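Local coordinates for 2-dehydropantoate 2-reductase (Geobacter metallireducens, PDB 3HN2), which probably catalyses the NADPH-dependent reduction of ketopantoate to pantoic acid, a step of pantothenate biosynthesis, at residues L187-P192 with D250-Y255; V212-V217 with D244-T249; E254-P257 with R263-G266. One frame throughout, in Å; residues are numbered along the deposited sequence.

Contact 1: residues L187-P192 with D250-Y255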
loop_
_atom_site.group_PDB
_atom_site.type_symbol
_atom_site.label_atom_id
_atom_site.label_comp_id
_atom_site.label_asym_id
_atom_site.label_seq_id
_atom_site.Cartn_x
_atom_site.Cartn_y
_atom_site.Cartn_z
ATOM N N LEU A 187 6.942 -11.543 -9.124
ATOM C CA LEU A 187 6.254 -11.855 -10.380
ATOM C C LEU A 187 4.746 -11.991 -10.190
ATOM O O LEU A 187 3.980 -11.706 -11.107
ATOM C CB LEU A 187 6.830 -13.132 -11.016
ATOM C CG LEU A 187 7.723 -13.056 -12.267
ATOM C CD1 LEU A 187 8.262 -11.652 -12.575
ATOM C CD2 LEU A 187 8.876 -14.079 -12.201
ATOM N N VAL A 188 4.334 -12.420 -8.998
ATOM C CA VAL A 188 2.923 -12.488 -8.627
ATOM C C VAL A 188 2.269 -11.101 -8.672
ATOM O O VAL A 188 1.081 -10.982 -8.954
ATOM C CB VAL A 188 2.721 -13.158 -7.243
ATOM C CG1 VAL A 188 1.253 -13.061 -6.770
ATOM C CG2 VAL A 188 3.130 -14.607 -7.304
ATOM N N TRP A 189 3.060 -10.061 -8.423
ATOM C CA TRP A 189 2.566 -8.694 -8.515
ATOM C C TRP A 189 2.779 -8.098 -9.903
ATOM O O TRP A 189 1.873 -7.440 -10.451
ATOM C CB TRP A 189 3.221 -7.792 -7.461
ATOM C CG TRP A 189 2.500 -6.500 -7.347
ATOM C CD1 TRP A 189 1.431 -6.224 -6.534
ATOM C CD2 TRP A 189 2.750 -5.307 -8.102
ATOM N NE1 TRP A 189 1.023 -4.929 -6.721
ATOM C CE2 TRP A 189 1.799 -4.344 -7.685
ATOM C CE3 TRP A 189 3.688 -4.957 -9.086
ATOM C CZ2 TRP A 189 1.762 -3.051 -8.213
ATOM C CZ3 TRP A 189 3.649 -3.665 -9.625
ATOM C CH2 TRP A 189 2.687 -2.729 -9.183
ATOM N N ASN A 190 3.985 -8.307 -10.442
ATOM C CA ASN A 190 4.427 -7.663 -11.683
ATOM C C ASN A 190 3.684 -8.119 -12.921
ATOM O O ASN A 190 3.604 -7.384 -13.895
ATOM C CB ASN A 190 5.933 -7.891 -11.911
ATOM C CG ASN A 190 6.792 -6.719 -11.456
ATOM O OD1 ASN A 190 6.327 -5.807 -10.760
ATOM N ND2 ASN A 190 8.063 -6.746 -11.843
ATOM N N ILE A 191 3.164 -9.339 -12.903
ATOM C CA ILE A 191 2.502 -9.867 -14.089
ATOM C C ILE A 191 1.081 -9.295 -14.289
ATOM O O ILE A 191 0.847 -8.686 -15.334
ATOM C CB ILE A 191 2.650 -11.411 -14.229
ATOM C CG1 ILE A 191 4.109 -11.748 -14.593
ATOM C CG2 ILE A 191 1.704 -11.961 -15.283
ATOM C CD1 ILE A 191 4.428 -13.230 -14.713
ATOM N N PRO A 192 0.151 -9.450 -13.302
ATOM C CA PRO A 192 -1.167 -8.799 -13.502
ATOM C C PRO A 192 -1.097 -7.287 -13.671
ATOM O O PRO A 192 -1.730 -6.750 -14.564
ATOM C CB PRO A 192 -1.950 -9.153 -12.228
ATOM C CG PRO A 192 -0.907 -9.550 -11.235
ATOM C CD PRO A 192 0.181 -10.192 -12.027
ATOM N N ASP A 250 -4.072 -2.228 -3.180
ATOM C CA ASP A 250 -5.227 -1.389 -2.864
ATOM C C ASP A 250 -4.862 -0.171 -1.998
ATOM O O ASP A 250 -5.680 0.735 -1.811
ATOM C CB ASP A 250 -6.287 -2.236 -2.153
ATOM C CG ASP A 250 -7.700 -1.937 -2.627
ATOM O OD1 ASP A 250 -8.546 -2.857 -2.567
ATOM O OD2 ASP A 250 -7.972 -0.795 -3.061
ATOM N N ALA A 251 -3.638 -0.158 -1.470
ATOM C CA ALA A 251 -3.131 0.951 -0.659
ATOM C C ALA A 251 -2.245 1.896 -1.474
ATOM O O ALA A 251 -1.562 2.761 -0.918
ATOM C CB ALA A 251 -2.354 0.408 0.536
ATOM N N MET A 252 -2.261 1.723 -2.793
ATOM C CA MET A 252 -1.349 2.432 -3.677
ATOM C C MET A 252 -2.036 3.562 -4.399
ATOM O O MET A 252 -1.381 4.322 -5.112
ATOM C CB MET A 252 -0.762 1.476 -4.710
ATOM C CG MET A 252 0.384 0.627 -4.215
ATOM S SD MET A 252 0.801 -0.540 -5.506
ATOM C CE MET A 252 2.580 -0.712 -5.306
ATOM N N GLY A 253 -3.354 3.658 -4.217
ATOM C CA GLY A 253 -4.177 4.663 -4.883
ATOM C C GLY A 253 -4.057 4.596 -6.394
ATOM O O GLY A 253 -4.167 3.521 -6.988
ATOM N N GLU A 254 -3.781 5.749 -6.997
ATOM C CA GLU A 254 -3.760 5.917 -8.445
ATOM C C GLU A 254 -2.349 5.717 -9.026
ATOM O O GLU A 254 -1.773 6.627 -9.627
ATOM C CB GLU A 254 -4.319 7.303 -8.796
ATOM C CG GLU A 254 -4.892 7.436 -10.203
ATOM C CD GLU A 254 -5.386 8.842 -10.515
ATOM O OE1 GLU A 254 -6.289 8.975 -11.366
ATOM O OE2 GLU A 254 -4.875 9.815 -9.917
ATOM N N TYR A 255 -1.802 4.517 -8.856
ATOM C CA TYR A 255 -0.408 4.250 -9.231
ATOM C C TYR A 255 -0.247 3.649 -10.625
ATOM O O TYR A 255 -0.890 2.657 -10.967
ATOM C CB TYR A 255 0.269 3.362 -8.185
ATOM C CG TYR A 255 1.671 2.929 -8.552
ATOM C CD1 TYR A 255 1.959 1.590 -8.806
ATOM C CD2 TYR A 255 2.711 3.858 -8.649
ATOM C CE1 TYR A 255 3.238 1.184 -9.147
ATOM C CE2 TYR A 255 3.998 3.460 -8.994
ATOM C CZ TYR A 255 4.253 2.121 -9.241
ATOM O OH TYR A 255 5.522 1.708 -9.576
#
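Trp189 reaches from its helix toward Met252 and Tyr255 of the 250-255 loop, and atoms CZ2 and CH2 of its six-membered ring do the touching. A chi1 of -167° sets CG anti to the backbone N, which carries the indole toward the loop. Met252 comes at it from the opposite direction. Its SD lies 3.8 Å from Trp189 CZ2, and its CE is equally close to the same carbon. The sulfur sits 5.1 Å from the centroid of the six-membered ring and 65° off the ring normal. This is an oblique Met-aromatic contact. Tyr255 arrives at a slant beside it: Trp189 CH2 meets the edge of the phenol ring, near its plane, 4.0 Å from Tyr255 CE1. The pairing joins helix 179-200 of the C-terminal ketopantoate reductase domain to the loop between helices 241-249 and 258-264. No hydrogen bond crosses between the two segments. The indole NE1 is instead hydrogen-bonded to Thr249 OG1, just before the loop, which should help to fix the turn of the ring. Phe193 stacks on the indole and Phe127 meets it edge-to-face. On the loop side, Met252 also packs on Ala251 of the second subunit.

Contact 2: residues V212-V217 with D244-T249; sequences VSRKLV and DMLEFT
Leu246 carries this contact from the 244-249 helix, meeting Arg214 and Val217 of the helix across from it. Leu246 points toward the 212-217 segment. Its CG lies 3.6 Å from Arg214 NH1, and its CD1 sits over one face of the guanidinium. The same CD1 packs 4.1 Å from Val217 CG1, so the leucine bridges a polar end and an apolar branch. Arg214 starts with CG anti to its carbonyl carbon (chi1 -63°) and bends at chi3, which carries the guanidinium to Leu246. Its NH2 is hydrogen-bonded to Leu208 O; a long, weak ion pair joins that nitrogen to Asp250 OD1. Next, Glu247 points away from this interface and makes a long, weak ion pair with Arg145 of the second subunit, while Phe248 packs on Glu247 of that subunit. Helix 241-249 thus lies against the early turns of helix 211-229, where the CA atoms of Arg214 and Leu246 are 7.9 Å apart. This is helix-to-helix packing within the C-terminal domain, and both helices rest on helix 179-200, through Val217 from one and Met245 and Thr249 from the other.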
loop_
_atom_site.group_PDB
_atom_site.type_symbol
_atom_site.label_atom_id
_atom_site.label_comp_id
_atom_site.label_asym_id
_atom_site.label_seq_id
_atom_site.Cartn_x
_atom_site.Cartn_y
_atom_site.Cartn_z
ATOM N N VAL A 212 -15.154 -8.394 -11.495
ATOM C CA VAL A 212 -14.683 -9.470 -12.376
ATOM C C VAL A 212 -13.220 -9.312 -12.798
ATOM O O VAL A 212 -12.555 -10.294 -13.143
ATOM C CB VAL A 212 -15.586 -9.681 -13.622
ATOM C CG1 VAL A 212 -16.786 -10.555 -13.268
ATOM C CG2 VAL A 212 -16.015 -8.356 -14.231
ATOM N N SER A 213 -12.735 -8.072 -12.757
ATOM C CA SER A 213 -11.331 -7.769 -13.021
ATOM C C SER A 213 -10.433 -8.168 -11.855
ATOM O O SER A 213 -9.274 -8.540 -12.062
ATOM C CB SER A 213 -11.158 -6.289 -13.330
ATOM O OG SER A 213 -12.055 -5.891 -14.346
ATOM N N ARG A 214 -10.966 -8.085 -10.634
ATOM C CA ARG A 214 -10.268 -8.603 -9.455
ATOM C C ARG A 214 -10.162 -10.121 -9.550
ATOM O O ARG A 214 -9.130 -10.694 -9.200
ATOM C CB ARG A 214 -10.992 -8.218 -8.163
ATOM C CG ARG A 214 -11.080 -6.729 -7.896
ATOM C CD ARG A 214 -11.803 -6.446 -6.576
ATOM N NE ARG A 214 -10.945 -6.728 -5.428
ATOM C CZ ARG A 214 -10.145 -5.840 -4.844
ATOM N NH1 ARG A 214 -9.396 -6.207 -3.812
ATOM N NH2 ARG A 214 -10.084 -4.589 -5.288
ATOM N N LYS A 215 -11.236 -10.753 -10.031
ATOM C CA LYS A 215 -11.287 -12.198 -10.282
ATOM C C LYS A 215 -10.275 -12.615 -11.357
ATOM O O LYS A 215 -9.665 -13.688 -11.265
ATOM C CB LYS A 215 -12.710 -12.604 -10.679
ATOM C CG LYS A 215 -12.945 -14.095 -10.913
ATOM C CD LYS A 215 -14.427 -14.361 -11.152
ATOM C CE LYS A 215 -14.731 -15.838 -11.345
ATOM N NZ LYS A 215 -14.632 -16.247 -12.772
ATOM N N LEU A 216 -10.094 -11.748 -12.354
ATOM C CA LEU A 216 -9.084 -11.930 -13.387
ATOM C C LEU A 216 -7.678 -11.889 -12.783
ATOM O O LEU A 216 -6.886 -12.789 -13.019
ATOM C CB LEU A 216 -9.201 -10.830 -14.435
ATOM C CG LEU A 216 -8.899 -11.086 -15.915
ATOM C CD1 LEU A 216 -8.279 -9.818 -16.474
ATOM C CD2 LEU A 216 -8.001 -12.294 -16.209
ATOM N N VAL A 217 -7.399 -10.831 -12.017
ATOM C CA VAL A 217 -6.135 -10.651 -11.323
ATOM C C VAL A 217 -5.841 -11.856 -10.440
ATOM O O VAL A 217 -4.738 -12.395 -10.491
ATOM C CB VAL A 217 -6.104 -9.324 -10.521
ATOM C CG1 VAL A 217 -4.899 -9.251 -9.602
ATOM C CG2 VAL A 217 -6.051 -8.160 -11.468
ATOM N N ASP A 244 -3.127 -11.213 -0.318
ATOM C CA ASP A 244 -2.149 -10.293 0.224
ATOM C C ASP A 244 -1.584 -9.291 -0.791
ATOM O O ASP A 244 -1.121 -8.238 -0.382
ATOM C CB ASP A 244 -1.017 -11.072 0.922
ATOM C CG ASP A 244 -1.506 -11.871 2.136
ATOM O OD1 ASP A 244 -2.431 -11.405 2.836
ATOM O OD2 ASP A 244 -0.965 -12.965 2.396
ATOM N N MET A 245 -1.600 -9.597 -2.095
ATOM C CA MET A 245 -1.145 -8.605 -3.085
ATOM C C MET A 245 -2.379 -7.849 -3.618
ATOM O O MET A 245 -2.276 -6.749 -4.166
ATOM C CB MET A 245 -0.371 -9.249 -4.250
ATOM C CG MET A 245 0.915 -10.044 -3.884
ATOM S SD MET A 245 1.973 -9.213 -2.685
ATOM C CE MET A 245 2.863 -8.063 -3.713
ATOM N N LEU A 246 -3.547 -8.459 -3.450
ATOM C CA LEU A 246 -4.812 -7.831 -3.776
ATOM C C LEU A 246 -5.024 -6.647 -2.835
ATOM O O LEU A 246 -5.336 -5.541 -3.283
ATOM C CB LEU A 246 -5.938 -8.864 -3.640
ATOM C CG LEU A 246 -7.140 -8.931 -4.588
ATOM C CD1 LEU A 246 -6.803 -8.607 -6.037
ATOM C CD2 LEU A 246 -7.771 -10.316 -4.494
ATOM N N GLU A 247 -4.802 -6.878 -1.541
ATOM C CA GLU A 247 -4.956 -5.842 -0.511
ATOM C C GLU A 247 -3.792 -4.850 -0.487
ATOM O O GLU A 247 -3.987 -3.683 -0.166
ATOM C CB GLU A 247 -5.123 -6.473 0.875
ATOM C CG GLU A 247 -6.464 -7.172 1.108
ATOM C CD GLU A 247 -6.546 -7.859 2.469
ATOM O OE1 GLU A 247 -7.500 -8.636 2.690
ATOM O OE2 GLU A 247 -5.659 -7.625 3.320
ATOM N N PHE A 248 -2.590 -5.329 -0.815
ATOM C CA PHE A 248 -1.374 -4.502 -0.846
ATOM C C PHE A 248 -1.456 -3.422 -1.916
ATOM O O PHE A 248 -1.140 -2.263 -1.652
ATOM C CB PHE A 248 -0.139 -5.392 -1.063
ATOM C CG PHE A 248 1.135 -4.642 -1.348
ATOM C CD1 PHE A 248 1.865 -4.064 -0.314
ATOM C CD2 PHE A 248 1.630 -4.557 -2.648
ATOM C CE1 PHE A 248 3.048 -3.385 -0.574
ATOM C CE2 PHE A 248 2.812 -3.878 -2.918
ATOM C CZ PHE A 248 3.526 -3.294 -1.878
ATOM N N THR A 249 -1.895 -3.809 -3.114
ATOM C CA THR A 249 -1.996 -2.902 -4.261
ATOM C C THR A 249 -3.134 -1.891 -4.064
ATOM O O THR A 249 -3.137 -0.825 -4.672
ATOM C CB THR A 249 -2.175 -3.691 -5.595
ATOM O OG1 THR A 249 -1.521 -4.957 -5.492
ATOM C CG2 THR A 249 -1.560 -2.962 -6.772
#

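Contact 3: residues E254-P257 with R263-G266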
loop_
_atom_site.group_PDB
_atom_site.type_symbol
_atom_site.label_atom_id
_atom_site.label_comp_id
_atom_site.label_asym_id
_atom_site.label_seq_id
_atom_site.Cartn_x
_atom_site.Cartn_y
_atom_site.Cartn_z
ATOM N N GLU A 254 -3.781 5.749 -6.997
ATOM C CA GLU A 254 -3.760 5.917 -8.445
ATOM C C GLU A 254 -2.349 5.717 -9.026
ATOM O O GLU A 254 -1.773 6.627 -9.627
ATOM C CB GLU A 254 -4.319 7.303 -8.796
ATOM C CG GLU A 254 -4.892 7.436 -10.203
ATOM C CD GLU A 254 -5.386 8.842 -10.515
ATOM O OE1 GLU A 254 -6.289 8.975 -11.366
ATOM O OE2 GLU A 254 -4.875 9.815 -9.917
ATOM N N TYR A 255 -1.802 4.517 -8.856
ATOM C CA TYR A 255 -0.408 4.250 -9.231
ATOM C C TYR A 255 -0.247 3.649 -10.625
ATOM O O TYR A 255 -0.890 2.657 -10.967
ATOM C CB TYR A 255 0.269 3.362 -8.185
ATOM C CG TYR A 255 1.671 2.929 -8.552
ATOM C CD1 TYR A 255 1.959 1.590 -8.806
ATOM C CD2 TYR A 255 2.711 3.858 -8.649
ATOM C CE1 TYR A 255 3.238 1.184 -9.147
ATOM C CE2 TYR A 255 3.998 3.460 -8.994
ATOM C CZ TYR A 255 4.253 2.121 -9.241
ATOM O OH TYR A 255 5.522 1.708 -9.576
ATOM N N LYS A 256 0.628 4.252 -11.423
ATOM C CA LYS A 256 0.876 3.783 -12.779
ATOM C C LYS A 256 2.238 3.096 -12.849
ATOM O O LYS A 256 3.271 3.767 -12.791
ATOM C CB LYS A 256 0.777 4.938 -13.790
ATOM C CG LYS A 256 -0.523 5.753 -13.685
ATOM C CD LYS A 256 -1.103 6.107 -15.050
ATOM C CE LYS A 256 -0.815 7.532 -15.480
ATOM N NZ LYS A 256 -1.744 7.954 -16.580
ATOM N N PRO A 257 2.241 1.752 -12.974
ATOM C CA PRO A 257 3.434 0.900 -12.977
ATOM C C PRO A 257 4.431 1.256 -14.068
ATOM O O PRO A 257 4.083 1.951 -15.020
ATOM C CB PRO A 257 2.866 -0.497 -13.253
ATOM C CG PRO A 257 1.475 -0.431 -12.806
ATOM C CD PRO A 257 1.016 0.952 -13.134
ATOM N N ARG A 263 5.081 2.608 -21.890
ATOM C CA ARG A 263 4.100 2.612 -22.976
ATOM C C ARG A 263 3.692 4.044 -23.351
ATOM O O ARG A 263 3.630 4.379 -24.538
ATOM C CB ARG A 263 2.877 1.779 -22.571
ATOM C CG ARG A 263 1.675 1.839 -23.508
ATOM C CD ARG A 263 1.573 0.589 -24.349
ATOM N NE ARG A 263 0.202 0.083 -24.406
ATOM C CZ ARG A 263 -0.557 0.048 -25.497
ATOM N NH1 ARG A 263 -0.089 0.486 -26.659
ATOM N NH2 ARG A 263 -1.790 -0.433 -25.423
ATOM N N GLU A 264 3.435 4.875 -22.336
ATOM C CA GLU A 264 3.095 6.293 -22.523
ATOM C C GLU A 264 4.195 7.104 -23.213
ATOM O O GLU A 264 3.910 7.946 -24.067
ATOM C CB GLU A 264 2.756 6.943 -21.183
ATOM C CG GLU A 264 1.291 6.854 -20.783
ATOM C CD GLU A 264 1.016 7.552 -19.466
ATOM O OE1 GLU A 264 1.401 8.732 -19.326
ATOM O OE2 GLU A 264 0.421 6.923 -18.568
ATOM N N GLU A 265 5.447 6.840 -22.834
ATOM C CA GLU A 265 6.613 7.499 -23.433
ATOM C C GLU A 265 7.036 6.837 -24.747
ATOM O O GLU A 265 7.909 7.350 -25.451
ATOM C CB GLU A 265 7.792 7.513 -22.455
ATOM C CG GLU A 265 7.613 8.427 -21.244
ATOM C CD GLU A 265 8.699 8.246 -20.184
ATOM O OE1 GLU A 265 9.294 7.146 -20.099
ATOM O OE2 GLU A 265 8.952 9.208 -19.426
ATOM N N GLY A 266 6.426 5.697 -25.062
ATOM C CA GLY A 266 6.676 4.999 -26.318
ATOM C C GLY A 266 8.010 4.280 -26.399
ATOM O O GLY A 266 8.474 3.956 -27.492
#
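The backbones of Lys256 and Glu264 stay well apart, their CA atoms 10.3 Å from each other, with the short helix 258-264 leading from one segment to the other. Two long side chains close the distance by a salt bridge. Lys256 NZ gives a hydrogen bond to Glu264 OE2 at 3.1 Å. The ammonium group comes to the syn side of that oxygen, 30° out of the carboxylate plane. Lys256 CE lies 3.4 Å from the same oxygen, so the end of the lysine runs close by the carboxylate. The two side chains cross at about a right angle. Bends at chi2 and chi3 of the lysine and the extended run of Glu264 beyond CG (chi2 -178°) bring NZ and OE2 together across the gap. Replacing this lysine by an alanine would take away the ammonium group and would probably leave the Glu264 carboxylate without its charged mate and freer to turn. Lys256 also touches Pro203. Nearby, Arg263 gives hydrogen bonds from NE to Ala198 O and from NH2 to Leu199 O, tying the end of the helix to the 198-199 backbone. Pro257 takes the N-cap position before the helix. At the other end, Gly266 has positive phi and is the C-prime residue of a Schellman motif, with Arg267 N bonded to Asp262 O and a weak bond from Gly266 N to Arg263 O.

All three contacts lie in the C-terminal ketopantoate reductase domain. Contacts 1 and 2 have centres about 8 Å apart and touch directly. Both segments of contact 2 fall between the two segments of contact 1 in the sequence. Together they bring helices 179-200, 211-229 and 241-249 into one packed region, and both reach the second subunit. Contact 3 follows on: it shares Glu254 and Tyr255 with contact 1, and its centre is about 13 Å from that of contact 1. Contacts 2 and 3 do not touch, their centres being about 19 Å apart. The helical region that meets the second subunit thus continues through the 250-257 loop to the salt bridge at the surface.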